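Local coordinates for protein inositol-1-monophosphatase (Mycobacterium tuberculosis, PDB 2Q74) that probably removes phosphate from inositol 1-phosphate to give free myo-inositol, using magnesium, the last step of myo-inositol biosynthesis from glucose 6-phosphate, at residues A[102-107]-A[233-238]; A[118-123]-A[210-215]. One frame throughout, in Å; residues are numbered along the deposited sequence.

Contacts 1 and 2 share one sheet, in which strands 100-104 and 120-127 are neighbours. Each sets a piece of that sheet against the start of a helix, 233-245 in contact 1 and 211-220 in contact 2. Contact 2 is wholly buried and joined by alanines, a leucine and two serines, mostly through apolar contact. Contact 1 is only partly buried, and there three aspartates of the probable metal site come together beside a tryptophan. The two centres are about 8 Å apart. D107, which belongs to contact 1, ties the two contacts together. Along the chain, contact 2 is nested within contact 1.

Contact 1: A[102-107]-A[233-238]; sequences VLDPID and VWDCAA
Apolar packing between V102 and W234 starts the contact. V102 CG1 lies 3.5 Å from W234 CA and also touches W234 CB. This methyl stands anti to the V102 backbone N (chi1 -174°), which carries it toward the helix. The two side chains cross at about a right angle. More loosely, V102 CG1 also meets V233 CG1. W234 CB rests 3.3 Å from L103 O, and the indole holds its CD1 3.8 Å from D104 OD2. The D104 carboxylate and the indole are turned nearly perpendicular, with planes 86° apart.

A water bridges the two backbones. It donates to V102 O at 3.0 Å and to W234 O at the same length, so the strand carbonyl and the helix carbonyl share it.

The acidic side chains come from both segments. D104, D107 and D235 converge near the corner at P105 and the first turn of helix 233-245. The cluster corresponds to the metal site of the inositol monophosphatase family. By similarity, all three aspartates bind the second magnesium, while D104 also binds the first with E83 and I106. D107 and D235 lie with their carboxylates stacked, planes 13° apart, and D107 OD1 is 3.4 Å from D235 CG.

Hydrogen bonds help to position D104 and D107. D104 OD1 accepts from I106 N at 3.2 Å in an Asx turn, and the donor comes from above the carboxylate plane. D107 OD2 is held by A212 N, and by a weak bond with S210 OG, at the start of helix 211-220.

Contact 2: A[118-123]-A[210-215]; sequences AYAVSI and SAALDL
Strand 120-123 runs across the first turn of helix 211-215, their axes 78° apart and 8.7 Å at closest approach. The short distance suits the small side chains between them. A120 is central, with its CB directed at the helix. It lies 3.8 Å from L213 CG and nearly as close to L213 CD2, so the methyl sits against the branch of the leucine. From the preceding residue, A212 CB comes within 4.4 Å of A120 CB. S122 CB extends the packing along the strand, in looser contact with A212 CB.

L213 reaches farther back along the chain. Its CG lies anti to the carbonyl carbon (chi1 -72°), and CD1 meets the backbone before the strand, 3.5 Å from A118 C. The A118 methyl is at 4.1 Å from the same L213 CD1.

S210 is the N-cap of the helix. Its OG accepts a weak bond from L213 N at 3.3 Å, while its CB packs against A118 O. The helix start lies beside D107, a probable magnesium ligand, and probably helps to position it.

Helix 211-220 is an inner helix of the alpha-beta-alpha-beta-alpha sandwich: A212 and L213 pack on strand 130-138 of one sheet, and A211, D214 and L215 on strand 225-231 of the other. Helix 8-33 covers the other side of strand 120-127 through V121 and I123.

Contact 1: A[102-107]-A[233-238]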
ATOM      1  N   VAL A 102      -2.321  25.734   2.649  1.00 64.80           N
ATOM      2  CA  VAL A 102      -2.914  24.682   3.464  1.00 64.79           C
ATOM      3  C   VAL A 102      -1.963  23.504   3.448  1.00 64.77           C
ATOM      4  O   VAL A 102      -1.630  22.996   2.376  1.00 64.47           O
ATOM      5  CB  VAL A 102      -4.256  24.208   2.893  1.00 64.92           C
ATOM      6  CG1 VAL A 102      -4.935  23.222   3.837  1.00 64.70           C
ATOM      7  CG2 VAL A 102      -5.175  25.402   2.616  1.00 65.36           C
ATOM      8  N   LEU A 103      -1.513  23.058   4.619  1.00 64.50           N
ATOM      9  CA  LEU A 103      -0.508  22.024   4.590  1.00 64.56           C
ATOM     10  C   LEU A 103      -0.567  20.921   5.646  1.00 64.05           C
ATOM     11  O   LEU A 103      -1.172  21.080   6.703  1.00 63.92           O
ATOM     12  CB  LEU A 103       0.883  22.642   4.454  1.00 64.92           C
ATOM     13  CG  LEU A 103       1.489  23.625   5.444  1.00 65.89           C
ATOM     14  CD1 LEU A 103       2.082  24.794   4.650  1.00 65.87           C
ATOM     15  CD2 LEU A 103       0.503  24.138   6.412  1.00 67.47           C
ATOM     16  N   ASP A 104       0.009  19.775   5.278  1.00 63.44           N
ATOM     17  CA  ASP A 104       0.230  18.654   6.180  1.00 63.18           C
ATOM     18  C   ASP A 104       1.646  18.113   5.943  1.00 62.52           C
ATOM     19  O   ASP A 104       1.942  17.543   4.882  1.00 62.33           O
ATOM     20  CB  ASP A 104      -0.791  17.533   5.985  1.00 63.44           C
ATOM     21  CG  ASP A 104      -0.750  16.505   7.119  1.00 64.52           C
ATOM     22  OD1 ASP A 104       0.160  16.595   7.963  1.00 65.98           O
ATOM     23  OD2 ASP A 104      -1.618  15.613   7.185  1.00 65.21           O
ATOM     24  N   PRO A 105       2.526  18.285   6.934  1.00 61.51           N
ATOM     25  CA  PRO A 105       3.893  17.772   6.847  1.00 61.10           C
ATOM     26  C   PRO A 105       3.999  16.247   6.726  1.00 60.20           C
ATOM     27  O   PRO A 105       4.910  15.744   6.066  1.00 60.01           O
ATOM     28  CB  PRO A 105       4.517  18.222   8.164  1.00 61.13           C
ATOM     29  CG  PRO A 105       3.651  19.347   8.626  1.00 61.82           C
ATOM     30  CD  PRO A 105       2.290  18.981   8.204  1.00 61.52           C
ATOM     31  N   ILE A 106       3.103  15.524   7.389  1.00 59.19           N
ATOM     32  CA  ILE A 106       3.089  14.072   7.300  1.00 58.56           C
ATOM     33  C   ILE A 106       1.653  13.563   7.286  1.00 58.23           C
ATOM     34  O   ILE A 106       1.010  13.449   8.338  1.00 58.14           O
ATOM     35  CB  ILE A 106       3.841  13.400   8.481  1.00 58.58           C
ATOM     36  CG1 ILE A 106       5.283  13.933   8.617  1.00 58.25           C
ATOM     37  CG2 ILE A 106       3.824  11.867   8.299  1.00 57.43           C
ATOM     38  CD1 ILE A 106       5.952  13.532   9.908  1.00 58.86           C
ATOM     39  N   ASP A 107       1.155  13.290   6.080  1.00 57.65           N
ATOM     40  CA  ASP A 107      -0.124  12.619   5.883  1.00 57.18           C
ATOM     41  C   ASP A 107       0.143  11.122   5.797  1.00 56.84           C
ATOM     42  O   ASP A 107       0.864  10.650   4.927  1.00 57.06           O
ATOM     43  CB  ASP A 107      -0.802  13.092   4.603  1.00 57.20           C
ATOM     44  CG  ASP A 107      -2.151  12.435   4.386  1.00 58.24           C
ATOM     45  OD1 ASP A 107      -2.821  12.035   5.365  1.00 57.68           O
ATOM     46  OD2 ASP A 107      -2.571  12.320   3.225  1.00 61.18           O
ATOM     47  N   VAL A 233      -9.146  19.038   5.477  1.00 71.02           N
ATOM     48  CA  VAL A 233      -8.871  19.851   4.289  1.00 70.29           C
ATOM     49  C   VAL A 233      -7.405  19.825   3.858  1.00 69.63           C
ATOM     50  O   VAL A 233      -7.091  19.778   2.671  1.00 69.54           O
ATOM     51  CB  VAL A 233      -9.291  21.324   4.509  1.00 70.34           C
ATOM     52  CG1 VAL A 233      -9.095  22.134   3.228  1.00 70.13           C
ATOM     53  CG2 VAL A 233     -10.748  21.395   4.962  1.00 70.36           C
ATOM     54  N   TRP A 234      -6.506  19.829   4.830  1.00 69.12           N
ATOM     55  CA  TRP A 234      -5.072  19.846   4.556  1.00 68.63           C
ATOM     56  C   TRP A 234      -4.500  18.530   4.010  1.00 67.24           C
ATOM     57  O   TRP A 234      -3.332  18.482   3.570  1.00 66.58           O
ATOM     58  CB  TRP A 234      -4.297  20.284   5.796  1.00 70.23           C
ATOM     59  CG  TRP A 234      -4.642  19.548   7.003  1.00 71.64           C
ATOM     60  CD1 TRP A 234      -4.319  18.251   7.296  1.00 73.77           C
ATOM     61  CD2 TRP A 234      -5.364  20.047   8.131  1.00 73.49           C
ATOM     62  NE1 TRP A 234      -4.797  17.907   8.546  1.00 74.11           N
ATOM     63  CE2 TRP A 234      -5.446  18.990   9.080  1.00 74.16           C
ATOM     64  CE3 TRP A 234      -5.950  21.282   8.439  1.00 74.43           C
ATOM     65  CZ2 TRP A 234      -6.100  19.128  10.303  1.00 73.88           C
ATOM     66  CZ3 TRP A 234      -6.598  21.423   9.668  1.00 74.23           C
ATOM     67  CH2 TRP A 234      -6.668  20.345  10.583  1.00 73.79           C
ATOM     68  N   ASP A 235      -5.314  17.477   4.013  1.00 65.62           N
ATOM     69  CA  ASP A 235      -4.914  16.215   3.424  1.00 64.92           C
ATOM     70  C   ASP A 235      -5.511  15.953   2.058  1.00 64.78           C
ATOM     71  O   ASP A 235      -5.049  15.064   1.337  1.00 64.93           O
ATOM     72  CB  ASP A 235      -5.248  15.068   4.359  1.00 64.69           C
ATOM     73  CG  ASP A 235      -4.356  15.048   5.583  1.00 64.92           C
ATOM     74  OD1 ASP A 235      -3.183  15.476   5.468  1.00 65.96           O
ATOM     75  OD2 ASP A 235      -4.818  14.616   6.659  1.00 64.52           O
ATOM     76  N   CYS A 236      -6.520  16.706   1.664  1.00 64.59           N
ATOM     77  CA  CYS A 236      -7.102  16.449   0.365  1.00 65.08           C
ATOM     78  C   CYS A 236      -7.057  17.629  -0.611  1.00 64.84           C
ATOM     79  O   CYS A 236      -7.190  17.428  -1.814  1.00 64.84           O
ATOM     80  CB  CYS A 236      -8.514  15.912   0.546  1.00 65.07           C
ATOM     81  SG  CYS A 236      -9.575  16.990   1.499  1.00 67.95           S
ATOM     82  N   ALA A 237      -6.823  18.840  -0.104  1.00 64.92           N
ATOM     83  CA  ALA A 237      -6.887  20.063  -0.927  1.00 64.85           C
ATOM     84  C   ALA A 237      -5.959  19.980  -2.153  1.00 64.51           C
ATOM     85  O   ALA A 237      -6.407  20.135  -3.296  1.00 65.12           O
ATOM     86  CB  ALA A 237      -6.552  21.297  -0.080  1.00 64.79           C
ATOM     87  N   ALA A 238      -4.681  19.699  -1.915  1.00 63.73           N
ATOM     88  CA  ALA A 238      -3.696  19.545  -2.988  1.00 63.31           C
ATOM     89  C   ALA A 238      -3.989  18.378  -3.946  1.00 63.27           C
ATOM     90  O   ALA A 238      -4.115  18.573  -5.165  1.00 63.19           O
ATOM     91  CB  ALA A 238      -2.331  19.378  -2.402  1.00 62.77           C
TER
HETATM   92  O   HOH W   1      -2.739  20.389   1.315  1.00 69.43           O

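Contact 2: A[118-123]-A[210-215]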
ATOM      1  N   ALA A 118       4.406   4.999   2.553  1.00 53.61           N
ATOM      2  CA  ALA A 118       3.223   5.578   2.034  1.00 53.15           C
ATOM      3  C   ALA A 118       2.821   6.673   3.011  1.00 53.17           C
ATOM      4  O   ALA A 118       1.757   6.591   3.664  1.00 53.50           O
ATOM      5  CB  ALA A 118       2.136   4.516   1.922  1.00 53.07           C
ATOM      6  N   TYR A 119       3.690   7.681   3.127  1.00 52.82           N
ATOM      7  CA  TYR A 119       3.318   8.938   3.779  1.00 52.50           C
ATOM      8  C   TYR A 119       3.735  10.080   2.892  1.00 52.50           C
ATOM      9  O   TYR A 119       4.653   9.927   2.086  1.00 53.29           O
ATOM     10  CB  TYR A 119       3.968   9.065   5.141  1.00 52.71           C
ATOM     11  CG  TYR A 119       5.351   8.509   5.212  1.00 53.31           C
ATOM     12  CD1 TYR A 119       6.476   9.319   5.081  1.00 53.92           C
ATOM     13  CD2 TYR A 119       5.536   7.161   5.420  1.00 54.62           C
ATOM     14  CE1 TYR A 119       7.760   8.762   5.168  1.00 55.03           C
ATOM     15  CE2 TYR A 119       6.770   6.620   5.514  1.00 55.12           C
ATOM     16  CZ  TYR A 119       7.889   7.400   5.383  1.00 54.74           C
ATOM     17  OH  TYR A 119       9.129   6.779   5.504  1.00 55.75           O
ATOM     18  N   ALA A 120       3.101  11.238   3.055  1.00 52.44           N
ATOM     19  CA  ALA A 120       3.312  12.342   2.110  1.00 51.85           C
ATOM     20  C   ALA A 120       3.282  13.743   2.737  1.00 52.07           C
ATOM     21  O   ALA A 120       2.667  13.988   3.763  1.00 52.20           O
ATOM     22  CB  ALA A 120       2.290  12.254   1.031  1.00 51.06           C
ATOM     23  N   VAL A 121       3.971  14.662   2.085  1.00 53.00           N
ATOM     24  CA  VAL A 121       3.868  16.069   2.393  1.00 53.55           C
ATOM     25  C   VAL A 121       2.854  16.646   1.391  1.00 54.35           C
ATOM     26  O   VAL A 121       2.991  16.421   0.189  1.00 54.59           O
ATOM     27  CB  VAL A 121       5.228  16.755   2.215  1.00 53.39           C
ATOM     28  CG1 VAL A 121       5.106  18.239   2.532  1.00 53.16           C
ATOM     29  CG2 VAL A 121       6.297  16.064   3.080  1.00 52.43           C
ATOM     30  N   SER A 122       1.848  17.362   1.890  1.00 55.55           N
ATOM     31  CA  SER A 122       0.819  17.983   1.051  1.00 56.81           C
ATOM     32  C   SER A 122       0.836  19.497   1.240  1.00 57.83           C
ATOM     33  O   SER A 122       0.749  19.965   2.372  1.00 57.31           O
ATOM     34  CB  SER A 122      -0.562  17.445   1.418  1.00 56.89           C
ATOM     35  OG  SER A 122      -1.571  17.940   0.555  1.00 58.03           O
ATOM     36  N   ILE A 123       0.950  20.238   0.125  1.00 59.20           N
ATOM     37  CA  ILE A 123       0.991  21.703   0.108  1.00 60.37           C
ATOM     38  C   ILE A 123      -0.073  22.198  -0.901  1.00 61.07           C
ATOM     39  O   ILE A 123       0.066  21.997  -2.106  1.00 61.20           O
ATOM     40  CB  ILE A 123       2.353  22.258  -0.373  1.00 60.60           C
ATOM     41  CG1 ILE A 123       3.546  21.555   0.276  1.00 62.36           C
ATOM     42  CG2 ILE A 123       2.419  23.753  -0.131  1.00 61.18           C
ATOM     43  CD1 ILE A 123       3.915  22.044   1.658  1.00 64.29           C
ATOM     44  N   SER A 210      -3.144   6.757   3.297  1.00 54.30           N
ATOM     45  CA  SER A 210      -2.843   8.156   2.982  1.00 53.61           C
ATOM     46  C   SER A 210      -3.775   8.788   1.932  1.00 53.58           C
ATOM     47  O   SER A 210      -3.755   8.444   0.757  1.00 53.76           O
ATOM     48  CB  SER A 210      -1.388   8.318   2.541  1.00 53.69           C
ATOM     49  OG  SER A 210      -1.148   9.670   2.134  1.00 54.52           O
ATOM     50  N   ALA A 211      -4.596   9.727   2.365  1.00 53.55           N
ATOM     51  CA  ALA A 211      -5.586  10.319   1.500  1.00 53.72           C
ATOM     52  C   ALA A 211      -4.914  11.084   0.376  1.00 53.92           C
ATOM     53  O   ALA A 211      -5.334  11.004  -0.772  1.00 54.29           O
ATOM     54  CB  ALA A 211      -6.500  11.232   2.302  1.00 53.76           C
ATOM     55  N   ALA A 212      -3.841  11.791   0.720  1.00 54.15           N
ATOM     56  CA  ALA A 212      -3.082  12.571  -0.244  1.00 54.07           C
ATOM     57  C   ALA A 212      -2.558  11.671  -1.372  1.00 53.91           C
ATOM     58  O   ALA A 212      -2.668  12.002  -2.569  1.00 53.75           O
ATOM     59  CB  ALA A 212      -1.931  13.300   0.459  1.00 53.68           C
ATOM     60  N   LEU A 213      -2.007  10.527  -0.981  1.00 53.54           N
ATOM     61  CA  LEU A 213      -1.430   9.597  -1.949  1.00 53.43           C
ATOM     62  C   LEU A 213      -2.485   8.876  -2.773  1.00 54.02           C
ATOM     63  O   LEU A 213      -2.215   8.539  -3.921  1.00 54.65           O
ATOM     64  CB  LEU A 213      -0.497   8.582  -1.232  1.00 53.05           C
ATOM     65  CG  LEU A 213       0.824   9.172  -0.724  1.00 51.33           C
ATOM     66  CD1 LEU A 213       1.646   8.126   0.092  1.00 52.30           C
ATOM     67  CD2 LEU A 213       1.640   9.741  -1.865  1.00 49.42           C
ATOM     68  N   ASP A 214      -3.659   8.617  -2.199  1.00 54.70           N
ATOM     69  CA  ASP A 214      -4.759   7.984  -2.919  1.00 55.78           C
ATOM     70  C   ASP A 214      -5.245   8.912  -4.044  1.00 55.31           C
ATOM     71  O   ASP A 214      -5.474   8.490  -5.183  1.00 55.56           O
ATOM     72  CB  ASP A 214      -5.944   7.711  -1.970  1.00 56.97           C
ATOM     73  CG  ASP A 214      -5.695   6.551  -1.005  1.00 60.00           C
ATOM     74  OD1 ASP A 214      -5.076   5.547  -1.392  1.00 65.35           O
ATOM     75  OD2 ASP A 214      -6.150   6.632   0.144  1.00 63.87           O
ATOM     76  N   LEU A 215      -5.430  10.178  -3.720  1.00 54.39           N
ATOM     77  CA  LEU A 215      -5.818  11.137  -4.713  1.00 54.21           C
ATOM     78  C   LEU A 215      -4.779  11.169  -5.837  1.00 54.54           C
ATOM     79  O   LEU A 215      -5.121  11.242  -7.013  1.00 53.78           O
ATOM     80  CB  LEU A 215      -6.006  12.509  -4.065  1.00 54.21           C
ATOM     81  CG  LEU A 215      -7.274  12.603  -3.187  1.00 53.69           C
ATOM     82  CD1 LEU A 215      -7.219  13.779  -2.236  1.00 52.59           C
ATOM     83  CD2 LEU A 215      -8.551  12.694  -4.123  1.00 51.84           C
TER